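PDB 4CU9: beta-galactosidase from Streptococcus pneumoniae, which hydrolyses terminal beta-galactosides, the fragment here being a carbohydrate-binding module of the enzyme that probably attaches it to galactose-containing glycans. Local coordinates for residues N17-S22 with Y37-D42; R47-W52 with V174-M179; V99-V104 with E130-V135. One frame throughout, in Å; residues are numbered along the deposited sequence.

Overall arrangement
All three contacts belong to one galactose-binding-like domain and reach the same sheet. Interactions 1 and 2 are neighbours, their centres about 9 Å apart, and share the calcium ion, to which 37-42 gives three protein ligands and 174-179 two; a salt bridge from D40 to R47 also joins them. Interaction 2 is the buried one, an antiparallel strand pair with a tryptophan inside, whereas interaction 1 is partly buried and relies on one asparagine amide and waters, with a small apolar contact of A19 and L38. Interaction 3, centred about 18 and 20 Å from the others, is a strand pair near the surface, with aromatic rings and a salt-bridged glutamate on one face, aliphatic groups and the R102/E133 charges on the other; its W132 meets F20.

Interaction 1. Residues N17-S22 with Y37-D42; sequences NQAFAS and YLNDGD. With CA (calcium ion), chain C.
With chi1 at 67°, N39 carries its amide between its own backbone N and carbonyl carbon, and from there the group reaches N17 and A19 on the neighbouring strand. N39 ND2 donates to N17 O at 2.9 Å; the bond is bent, 140° at the hydrogen, and the donor stands above the carbonyl plane although the acceptor lies in the plane of the N39 amide. Water 1 accepts from the same ND2 and from N17 ND2, while N17 OD1 accepts from R69 N and R77 NH1. Water 2 donates to N39 OD1 and accepts from A19 N; with ND2 held as well, the rotation of the amide is fixed. Beside it the methyl of A19 fits between N39 and L38, with A19 CB 3.6 Å from N39 OD1 and 3.9 Å from L38 CB. On either side of N39 in sequence, Y37 O before it and D40 OD1 and D42 O after it bind calcium; D42 N donates to D40 OD1 in an Asx turn, and I177 and E178 supply further ligands. The contact thus sets this calcium loop against strand 18-21, which pairs with strand 61-70, while L38 and A21 both touch W49 of strand 49-50.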
loop_
_atom_site.group_PDB
_atom_site.type_symbol
_atom_site.label_atom_id
_atom_site.label_comp_id
_atom_site.label_asym_id
_atom_site.label_seq_id
_atom_site.Cartn_x
_atom_site.Cartn_y
_atom_site.Cartn_z
ATOM N N ASN A 17 0.317 -8.852 10.527
ATOM C CA ASN A 17 0.171 -8.390 9.139
ATOM C C ASN A 17 1.438 -7.759 8.589
ATOM O O ASN A 17 2.186 -7.052 9.303
ATOM C CB ASN A 17 -0.957 -7.387 8.975
ATOM C CG ASN A 17 -2.322 -7.910 9.386
ATOM O OD1 ASN A 17 -2.621 -9.107 9.358
ATOM N ND2 ASN A 17 -3.210 -6.967 9.668
ATOM N N GLN A 18 1.684 -8.023 7.306
ATOM C CA GLN A 18 2.898 -7.569 6.627
ATOM C C GLN A 18 2.585 -6.575 5.517
ATOM O O GLN A 18 1.871 -6.915 4.564
ATOM C CB GLN A 18 3.640 -8.774 6.027
ATOM C CG GLN A 18 4.905 -8.387 5.289
ATOM C CD GLN A 18 5.933 -7.732 6.224
ATOM O OE1 GLN A 18 6.419 -8.373 7.146
ATOM N NE2 GLN A 18 6.213 -6.452 6.026
ATOM N N ALA A 19 3.123 -5.356 5.650
ATOM C CA ALA A 19 2.932 -4.348 4.652
ATOM C C ALA A 19 3.856 -4.681 3.500
ATOM O O ALA A 19 4.891 -5.323 3.684
ATOM C CB ALA A 19 3.228 -2.967 5.202
ATOM N N PHE A 20 3.425 -4.331 2.299
ATOM C CA PHE A 20 4.248 -4.539 1.092
ATOM C C PHE A 20 4.068 -3.425 0.106
ATOM O O PHE A 20 2.998 -2.745 0.084
ATOM C CB PHE A 20 3.994 -5.914 0.445
ATOM C CG PHE A 20 2.649 -6.013 -0.195
ATOM C CD1 PHE A 20 1.555 -6.361 0.551
ATOM C CD2 PHE A 20 2.499 -5.646 -1.506
ATOM C CE1 PHE A 20 0.295 -6.408 -0.059
ATOM C CE2 PHE A 20 1.258 -5.668 -2.109
ATOM C CZ PHE A 20 0.168 -6.042 -1.374
ATOM N N ALA A 21 5.054 -3.289 -0.789
ATOM C CA ALA A 21 4.978 -2.355 -1.891
ATOM C C ALA A 21 5.712 -2.800 -3.155
ATOM O O ALA A 21 6.688 -3.540 -3.091
ATOM C CB ALA A 21 5.439 -0.965 -1.469
ATOM N N SER A 22 5.198 -2.370 -4.296
ATOM C CA SER A 22 5.880 -2.595 -5.570
ATOM C C SER A 22 7.273 -1.944 -5.609
ATOM O O SER A 22 8.193 -2.505 -6.227
ATOM C CB SER A 22 5.016 -2.118 -6.740
ATOM O OG SER A 22 4.726 -0.741 -6.704
ATOM N N TYR A 37 6.388 1.073 7.951
ATOM C CA TYR A 37 5.724 2.176 8.624
ATOM C C TYR A 37 4.251 2.308 8.233
ATOM O O TYR A 37 3.512 3.022 8.913
ATOM C CB TYR A 37 6.427 3.509 8.358
ATOM C CG TYR A 37 7.830 3.616 8.903
ATOM C CD1 TYR A 37 8.202 2.922 10.036
ATOM C CD2 TYR A 37 8.784 4.419 8.285
ATOM C CE1 TYR A 37 9.494 2.999 10.554
ATOM C CE2 TYR A 37 10.078 4.531 8.817
ATOM C CZ TYR A 37 10.419 3.810 9.950
ATOM O OH TYR A 37 11.699 3.848 10.515
ATOM N N LEU A 38 3.824 1.596 7.181
ATOM C CA LEU A 38 2.436 1.614 6.744
ATOM C C LEU A 38 1.440 1.011 7.735
ATOM O O LEU A 38 0.286 1.444 7.770
ATOM C CB LEU A 38 2.240 0.849 5.450
ATOM C CG LEU A 38 2.709 1.490 4.147
ATOM C CD1 LEU A 38 2.343 0.565 3.003
ATOM C CD2 LEU A 38 2.055 2.829 3.933
ATOM N N ASN A 39 1.861 0.010 8.495
ATOM C CA ASN A 39 0.933 -0.620 9.450
ATOM C C ASN A 39 1.438 -0.744 10.859
ATOM O O ASN A 39 1.151 -1.733 11.530
ATOM C CB ASN A 39 0.461 -1.983 8.924
ATOM C CG ASN A 39 1.573 -3.005 8.868
ATOM O OD1 ASN A 39 2.728 -2.642 8.779
ATOM N ND2 ASN A 39 1.223 -4.293 8.918
ATOM N N ASP A 40 2.154 0.263 11.332
ATOM C CA ASP A 40 2.723 0.214 12.681
ATOM C C ASP A 40 1.863 0.950 13.708
ATOM O O ASP A 40 2.249 1.112 14.850
ATOM C CB ASP A 40 4.154 0.762 12.668
ATOM C CG ASP A 40 4.230 2.203 12.298
ATOM O OD1 ASP A 40 3.221 2.866 11.967
ATOM O OD2 ASP A 40 5.332 2.723 12.329
ATOM N N GLY A 41 0.699 1.441 13.300
ATOM C CA GLY A 41 -0.138 2.203 14.219
ATOM C C GLY A 41 0.295 3.633 14.462
ATOM O O GLY A 41 -0.457 4.396 15.068
ATOM N N ASP A 42 1.506 3.991 14.003
ATOM C CA ASP A 42 2.101 5.282 14.268
ATOM C C ASP A 42 1.688 6.244 13.155
ATOM O O ASP A 42 1.637 5.865 11.994
ATOM C CB ASP A 42 3.631 5.160 14.370
ATOM C CG ASP A 42 4.328 6.495 14.285
ATOM O OD1 ASP A 42 4.501 7.143 15.332
ATOM O OD2 ASP A 42 4.656 6.938 13.151
HETATM CA CA CA C . 2.507 4.432 10.341
HETATM O O HOH W 1 -1.838 -4.402 9.766
HETATM O O HOH W 2 4.558 -4.591 8.034
HETATM O O HOH W 3 4.277 5.896 10.609
#

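Interaction 2. Residues R47-W52 with V174-M179; sequences RRWTNW and VAMIEM. With CA (calcium ion), chain C.
W49 and M176 face each other as an antiparallel hydrogen-bonded pair, and the tight part of the contact gathers round them. W49 N donates to M176 O at 2.8 Å and M176 N returns a bond to W49 O at 2.9 Å. The indole of W49 is swung away from its backbone N (chi1 167°), which lays its six-membered ring beside M176: CG of M176 sits at the ring edge, 4.0 Å from W49 CE3, and the sulfur makes an oblique Met-aromatic contact. CZ3 of W49 also touches V174 CG1, while V62 of strand 61-70 packs on both residues and T24 accepts from W49 NE1. T50 and A175, a non-hydrogen-bonded pair, occupy the other face, with T50 OG1 3.3 Å from A175 CB. Strand 49-50 in this way pairs with strand 173-182 of the galactose-binding-like beta-sandwich. Where 173-182 turns its corner, I177 and E178 both face H85 in a classic beta bulge, and I177 O and E178 OE1 bind calcium. At the N51 end the backbone pairing slackens, for N51 N to V174 O is a weak bond of 3.3 Å; the side chain compensates, V174 N donating to N51 OD1 at 2.8 Å in the plane of that carbonyl. The partly exposed arginines form the looser side: R48 rests CB near M176 O but sends its guanidinium away to the backbone O of E45, and R47 O is linked to I177 and E178 indirectly, through water 3 and the calcium they bind, while the R47 guanidinium pairs with D40.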
loop_
_atom_site.group_PDB
_atom_site.type_symbol
_atom_site.label_atom_id
_atom_site.label_comp_id
_atom_site.label_asym_id
_atom_site.label_seq_id
_atom_site.Cartn_x
_atom_site.Cartn_y
_atom_site.Cartn_z
ATOM N N ARG A 47 7.833 9.056 9.930
ATOM C CA ARG A 47 7.867 7.627 9.666
ATOM C C ARG A 47 6.894 7.323 8.538
ATOM O O ARG A 47 5.725 7.023 8.765
ATOM C CB ARG A 47 7.497 6.843 10.910
ATOM C CG ARG A 47 8.502 6.962 12.054
ATOM C CD ARG A 47 7.948 6.386 13.346
ATOM N NE ARG A 47 7.561 4.959 13.238
ATOM C CZ ARG A 47 8.377 3.927 13.492
ATOM N NH1 ARG A 47 9.639 4.133 13.855
ATOM N NH2 ARG A 47 7.930 2.677 13.394
ATOM N N ARG A 48 7.372 7.410 7.310
ATOM C CA ARG A 48 6.493 7.209 6.164
ATOM C C ARG A 48 7.068 6.194 5.182
ATOM O O ARG A 48 8.263 5.903 5.191
ATOM C CB ARG A 48 6.247 8.533 5.465
ATOM C CG ARG A 48 7.530 9.164 4.978
ATOM C CD ARG A 48 7.425 10.647 4.897
ATOM N NE ARG A 48 8.688 11.191 4.396
ATOM C CZ ARG A 48 9.484 12.026 5.062
ATOM N NH1 ARG A 48 9.178 12.468 6.263
ATOM N NH2 ARG A 48 10.595 12.440 4.493
ATOM N N TRP A 49 6.177 5.607 4.405
ATOM C CA TRP A 49 6.542 4.892 3.219
ATOM C C TRP A 49 6.449 5.870 2.054
ATOM O O TRP A 49 5.519 6.658 1.947
ATOM C CB TRP A 49 5.602 3.705 2.980
ATOM C CG TRP A 49 5.768 3.161 1.607
ATOM C CD1 TRP A 49 6.718 2.287 1.188
ATOM C CD2 TRP A 49 5.012 3.509 0.473
ATOM N NE1 TRP A 49 6.570 2.036 -0.152
ATOM C CE2 TRP A 49 5.529 2.783 -0.617
ATOM C CE3 TRP A 49 3.898 4.341 0.266
ATOM C CZ2 TRP A 49 5.000 2.882 -1.890
ATOM C CZ3 TRP A 49 3.378 4.435 -0.989
ATOM C CH2 TRP A 49 3.934 3.724 -2.064
ATOM N N THR A 50 7.390 5.739 1.133
ATOM C CA THR A 50 7.362 6.492 -0.071
ATOM C C THR A 50 8.035 5.658 -1.156
ATOM O O THR A 50 8.812 4.729 -0.854
ATOM C CB THR A 50 8.255 7.701 0.264
ATOM O OG1 THR A 50 7.516 8.795 0.848
ATOM C CG2 THR A 50 9.188 8.031 -0.721
ATOM N N ASN A 51 7.738 5.970 -2.407
ATOM C CA ASN A 51 8.508 5.378 -3.549
ATOM C C ASN A 51 9.247 6.465 -4.287
ATOM O O ASN A 51 9.498 6.356 -5.482
ATOM C CB ASN A 51 7.581 4.651 -4.518
ATOM C CG ASN A 51 6.722 5.614 -5.312
ATOM O OD1 ASN A 51 6.281 6.649 -4.784
ATOM N ND2 ASN A 51 6.478 5.289 -6.585
ATOM N N TRP A 52 9.603 7.524 -3.558
ATOM C CA TRP A 52 10.348 8.648 -4.114
ATOM C C TRP A 52 11.661 8.139 -4.756
ATOM O O TRP A 52 12.350 7.237 -4.251
ATOM C CB TRP A 52 10.709 9.686 -3.021
ATOM C CG TRP A 52 11.377 10.921 -3.604
ATOM C CD1 TRP A 52 10.755 11.989 -4.150
ATOM C CD2 TRP A 52 12.782 11.160 -3.731
ATOM N NE1 TRP A 52 11.676 12.893 -4.628
ATOM C CE2 TRP A 52 12.937 12.406 -4.372
ATOM C CE3 TRP A 52 13.928 10.436 -3.367
ATOM C CZ2 TRP A 52 14.188 12.949 -4.656
ATOM C CZ3 TRP A 52 15.174 10.970 -3.657
ATOM C CH2 TRP A 52 15.297 12.221 -4.299
ATOM N N VAL A 174 4.561 8.784 -4.359
ATOM C CA VAL A 174 3.455 8.782 -3.390
ATOM C C VAL A 174 4.051 8.585 -2.012
ATOM O O VAL A 174 5.058 7.856 -1.840
ATOM C CB VAL A 174 2.419 7.667 -3.715
ATOM C CG1 VAL A 174 1.237 7.635 -2.713
ATOM C CG2 VAL A 174 1.903 7.830 -5.128
ATOM N N ALA A 175 3.438 9.220 -1.009
ATOM C CA ALA A 175 3.861 9.064 0.369
ATOM C C ALA A 175 2.697 8.765 1.307
ATOM O O ALA A 175 1.599 9.344 1.169
ATOM C CB ALA A 175 4.614 10.307 0.843
ATOM N N MET A 176 2.909 7.815 2.211
ATOM C CA MET A 176 1.891 7.407 3.159
ATOM C C MET A 176 2.442 7.165 4.524
ATOM O O MET A 176 3.556 6.617 4.693
ATOM C CB MET A 176 1.148 6.110 2.740
ATOM C CG MET A 176 0.527 6.110 1.377
ATOM S SD MET A 176 -0.495 4.649 1.033
ATOM C CE MET A 176 -1.895 4.916 2.067
ATOM N N ILE A 177 1.619 7.521 5.506
ATOM C CA ILE A 177 1.964 7.324 6.904
ATOM C C ILE A 177 1.296 6.092 7.497
ATOM O O ILE A 177 1.823 5.501 8.422
ATOM C CB ILE A 177 1.595 8.596 7.697
ATOM C CG1 ILE A 177 2.558 9.712 7.309
ATOM C CG2 ILE A 177 1.624 8.378 9.201
ATOM C CD1 ILE A 177 1.992 11.094 7.602
ATOM N N GLU A 178 0.107 5.758 7.004
ATOM C CA GLU A 178 -0.597 4.592 7.479
ATOM C C GLU A 178 -1.576 4.083 6.436
ATOM O O GLU A 178 -2.169 4.849 5.681
ATOM C CB GLU A 178 -1.306 4.869 8.818
ATOM C CG GLU A 178 -1.745 3.617 9.575
ATOM C CD GLU A 178 -0.634 2.892 10.311
ATOM O OE1 GLU A 178 0.535 3.377 10.345
ATOM O OE2 GLU A 178 -0.926 1.825 10.897
ATOM N N MET A 179 -1.719 2.764 6.408
ATOM C CA MET A 179 -2.711 2.115 5.557
ATOM C C MET A 179 -3.271 0.977 6.383
ATOM O O MET A 179 -2.501 0.151 6.869
ATOM C CB MET A 179 -2.044 1.581 4.300
ATOM C CG MET A 179 -2.908 0.695 3.451
ATOM S SD MET A 179 -2.063 0.011 2.037
ATOM C CE MET A 179 -1.515 1.409 1.100
HETATM CA CA CA C . 2.507 4.432 10.341
HETATM O O HOH W 3 4.277 5.896 10.609
#

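Interaction 3. Residues V99-V104 with E130-V135; sequences VLERYV and ENWEAV
Strands 99-103 and 132-135 run antiparallel with a marked twist, their axes 135° apart in direction, joined where R102 N donates to E133 O and E133 N to R102 O, and beyond the strand end by a nearly straight 2.8 Å bond from V104 N to N131 O. On one face Y103 and W132 form the aromatic part. Y103 CB lies over the six-membered ring of W132, 3.6 Å from W132 CZ3, in a CH-pi contact. With CG swung opposite the backbone N (chi1 -177°), the tyrosine ring presents an edge to the W132 face, planes at 68°, a T-shaped pair, while Y103 CE1 runs alongside N131 CB. F126 lies against both rings and accepts from W132 NE1 through its backbone carbonyl. E101 shares this face: its carboxylate lies nearly parallel to the indole, with OE1 3.5 Å from W132 CB, and forms salt bridges to R162 and R164 of strand 160-166. Backbone bonds of V99, E101 and Y103 with R164, R162 and A160 make strand 97-103 an inner strand of the galactose-binding-like sandwich, flanked by 132-139 and 160-166. The opposite face is aliphatic and then charged. L100 CD2 meets V135 CG1 at 3.7 Å, and F153 of strand 149-158 touches both residues. V135 CG2 lies at the edge of the R102 guanidinium, near its plane, and also touches R102 CG. E133 runs beside R102 in the same direction and lays CB over one guanidinium face, but E133 OE2 lies well out of the guanidinium plane, 4.6 Å from R102 NH2, with no N-H pointing at it: proximity of charge without a salt bridge. Water 5 accepts from R102 NE and donates to A134 O.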
loop_
_atom_site.group_PDB
_atom_site.type_symbol
_atom_site.label_atom_id
_atom_site.label_comp_id
_atom_site.label_asym_id
_atom_site.label_seq_id
_atom_site.Cartn_x
_atom_site.Cartn_y
_atom_site.Cartn_z
ATOM N N VAL A 99 -6.891 3.100 -6.853
ATOM C CA VAL A 99 -7.767 1.940 -7.105
ATOM C C VAL A 99 -7.571 0.938 -5.978
ATOM O O VAL A 99 -6.395 0.575 -5.635
ATOM C CB VAL A 99 -7.428 1.229 -8.431
ATOM C CG1 VAL A 99 -8.287 -0.003 -8.624
ATOM C CG2 VAL A 99 -7.556 2.203 -9.596
ATOM N N LEU A 100 -8.669 0.505 -5.377
ATOM C CA LEU A 100 -8.616 -0.557 -4.361
ATOM C C LEU A 100 -8.679 -1.910 -5.045
ATOM O O LEU A 100 -9.568 -2.171 -5.843
ATOM C CB LEU A 100 -9.778 -0.440 -3.364
ATOM C CG LEU A 100 -9.890 -1.484 -2.243
ATOM C CD1 LEU A 100 -8.679 -1.436 -1.319
ATOM C CD2 LEU A 100 -11.152 -1.240 -1.431
ATOM N N GLU A 101 -7.813 -2.824 -4.645
ATOM C CA GLU A 101 -7.817 -4.161 -5.176
ATOM C C GLU A 101 -7.639 -5.236 -4.134
ATOM O O GLU A 101 -6.928 -5.085 -3.129
ATOM C CB GLU A 101 -6.720 -4.330 -6.238
ATOM C CG GLU A 101 -6.890 -3.411 -7.426
ATOM C CD GLU A 101 -5.771 -3.491 -8.448
ATOM O OE1 GLU A 101 -4.599 -3.666 -8.046
ATOM O OE2 GLU A 101 -6.091 -3.377 -9.664
ATOM N N ARG A 102 -8.284 -6.368 -4.403
ATOM C CA ARG A 102 -8.152 -7.547 -3.560
ATOM C C ARG A 102 -7.378 -8.622 -4.306
ATOM O O ARG A 102 -7.510 -8.767 -5.512
ATOM C CB ARG A 102 -9.532 -8.068 -3.129
ATOM C CG ARG A 102 -10.415 -8.541 -4.265
ATOM C CD ARG A 102 -11.802 -8.919 -3.745
ATOM N NE ARG A 102 -12.749 -9.256 -4.810
ATOM C CZ ARG A 102 -12.961 -10.478 -5.283
ATOM N NH1 ARG A 102 -12.294 -11.511 -4.814
ATOM N NH2 ARG A 102 -13.869 -10.666 -6.230
ATOM N N TYR A 103 -6.565 -9.386 -3.583
ATOM C CA TYR A 103 -5.757 -10.409 -4.204
ATOM C C TYR A 103 -6.644 -11.592 -4.608
ATOM O O TYR A 103 -7.422 -12.068 -3.808
ATOM C CB TYR A 103 -4.628 -10.841 -3.280
ATOM C CG TYR A 103 -3.714 -11.853 -3.899
ATOM C CD1 TYR A 103 -2.850 -11.484 -4.931
ATOM C CD2 TYR A 103 -3.719 -13.191 -3.473
ATOM C CE1 TYR A 103 -2.022 -12.424 -5.513
ATOM C CE2 TYR A 103 -2.899 -14.134 -4.073
ATOM C CZ TYR A 103 -2.049 -13.734 -5.081
ATOM O OH TYR A 103 -1.196 -14.643 -5.680
ATOM N N VAL A 104 -6.512 -12.039 -5.848
ATOM C CA VAL A 104 -7.275 -13.183 -6.352
ATOM C C VAL A 104 -6.348 -14.182 -7.052
ATOM O O VAL A 104 -6.823 -15.050 -7.794
ATOM C CB VAL A 104 -8.360 -12.747 -7.350
ATOM C CG1 VAL A 104 -9.462 -11.907 -6.690
ATOM C CG2 VAL A 104 -7.745 -11.980 -8.524
ATOM N N GLU A 130 -3.094 -9.496 -13.313
ATOM C CA GLU A 130 -4.331 -10.324 -13.401
ATOM C C GLU A 130 -4.658 -10.997 -12.060
ATOM O O GLU A 130 -5.714 -11.538 -11.888
ATOM C CB GLU A 130 -4.198 -11.404 -14.473
ATOM C CG GLU A 130 -4.210 -10.836 -15.890
ATOM C CD GLU A 130 -5.506 -10.109 -16.227
ATOM O OE1 GLU A 130 -6.582 -10.722 -16.057
ATOM O OE2 GLU A 130 -5.443 -8.925 -16.633
ATOM N N ASN A 131 -3.742 -10.930 -11.105
ATOM C CA ASN A 131 -3.968 -11.501 -9.765
ATOM C C ASN A 131 -4.595 -10.518 -8.779
ATOM O O ASN A 131 -4.672 -10.809 -7.570
ATOM C CB ASN A 131 -2.650 -12.020 -9.217
ATOM C CG ASN A 131 -2.173 -13.278 -9.932
ATOM O OD1 ASN A 131 -2.973 -13.990 -10.519
ATOM N ND2 ASN A 131 -0.854 -13.546 -9.891
ATOM N N TRP A 132 -5.099 -9.396 -9.298
ATOM C CA TRP A 132 -5.675 -8.345 -8.463
ATOM C C TRP A 132 -7.013 -7.946 -9.117
ATOM O O TRP A 132 -7.065 -7.699 -10.331
ATOM C CB TRP A 132 -4.747 -7.151 -8.363
ATOM C CG TRP A 132 -3.443 -7.481 -7.654
ATOM C CD1 TRP A 132 -2.272 -7.786 -8.236
ATOM C CD2 TRP A 132 -3.220 -7.535 -6.254
ATOM N NE1 TRP A 132 -1.291 -8.023 -7.292
ATOM C CE2 TRP A 132 -1.860 -7.904 -6.054
ATOM C CE3 TRP A 132 -4.027 -7.318 -5.134
ATOM C CZ2 TRP A 132 -1.319 -8.025 -4.801
ATOM C CZ3 TRP A 132 -3.487 -7.456 -3.905
ATOM C CH2 TRP A 132 -2.157 -7.806 -3.729
ATOM N N GLU A 133 -8.039 -7.863 -8.290
ATOM C CA GLU A 133 -9.397 -7.475 -8.724
ATOM C C GLU A 133 -9.813 -6.162 -8.053
ATOM O O GLU A 133 -9.774 -6.039 -6.818
ATOM C CB GLU A 133 -10.364 -8.614 -8.380
ATOM C CG GLU A 133 -11.839 -8.343 -8.662
ATOM C CD GLU A 133 -12.251 -8.561 -10.088
ATOM O OE1 GLU A 133 -11.368 -8.636 -10.985
ATOM O OE2 GLU A 133 -13.485 -8.660 -10.319
ATOM N N ALA A 134 -10.260 -5.208 -8.878
ATOM C CA ALA A 134 -10.729 -3.914 -8.409
ATOM C C ALA A 134 -11.957 -4.020 -7.507
ATOM O O ALA A 134 -12.877 -4.838 -7.746
ATOM C CB ALA A 134 -11.036 -2.973 -9.581
ATOM N N VAL A 135 -11.972 -3.177 -6.486
ATOM C CA VAL A 135 -13.068 -3.145 -5.513
ATOM C C VAL A 135 -13.634 -1.715 -5.512
ATOM O O VAL A 135 -12.914 -0.767 -5.204
ATOM C CB VAL A 135 -12.583 -3.611 -4.122
ATOM C CG1 VAL A 135 -13.643 -3.415 -3.047
ATOM C CG2 VAL A 135 -12.138 -5.075 -4.159
HETATM O O HOH W 4 -11.178 0.681 -6.720
HETATM O O HOH W 5 -14.239 -7.120 -6.153
#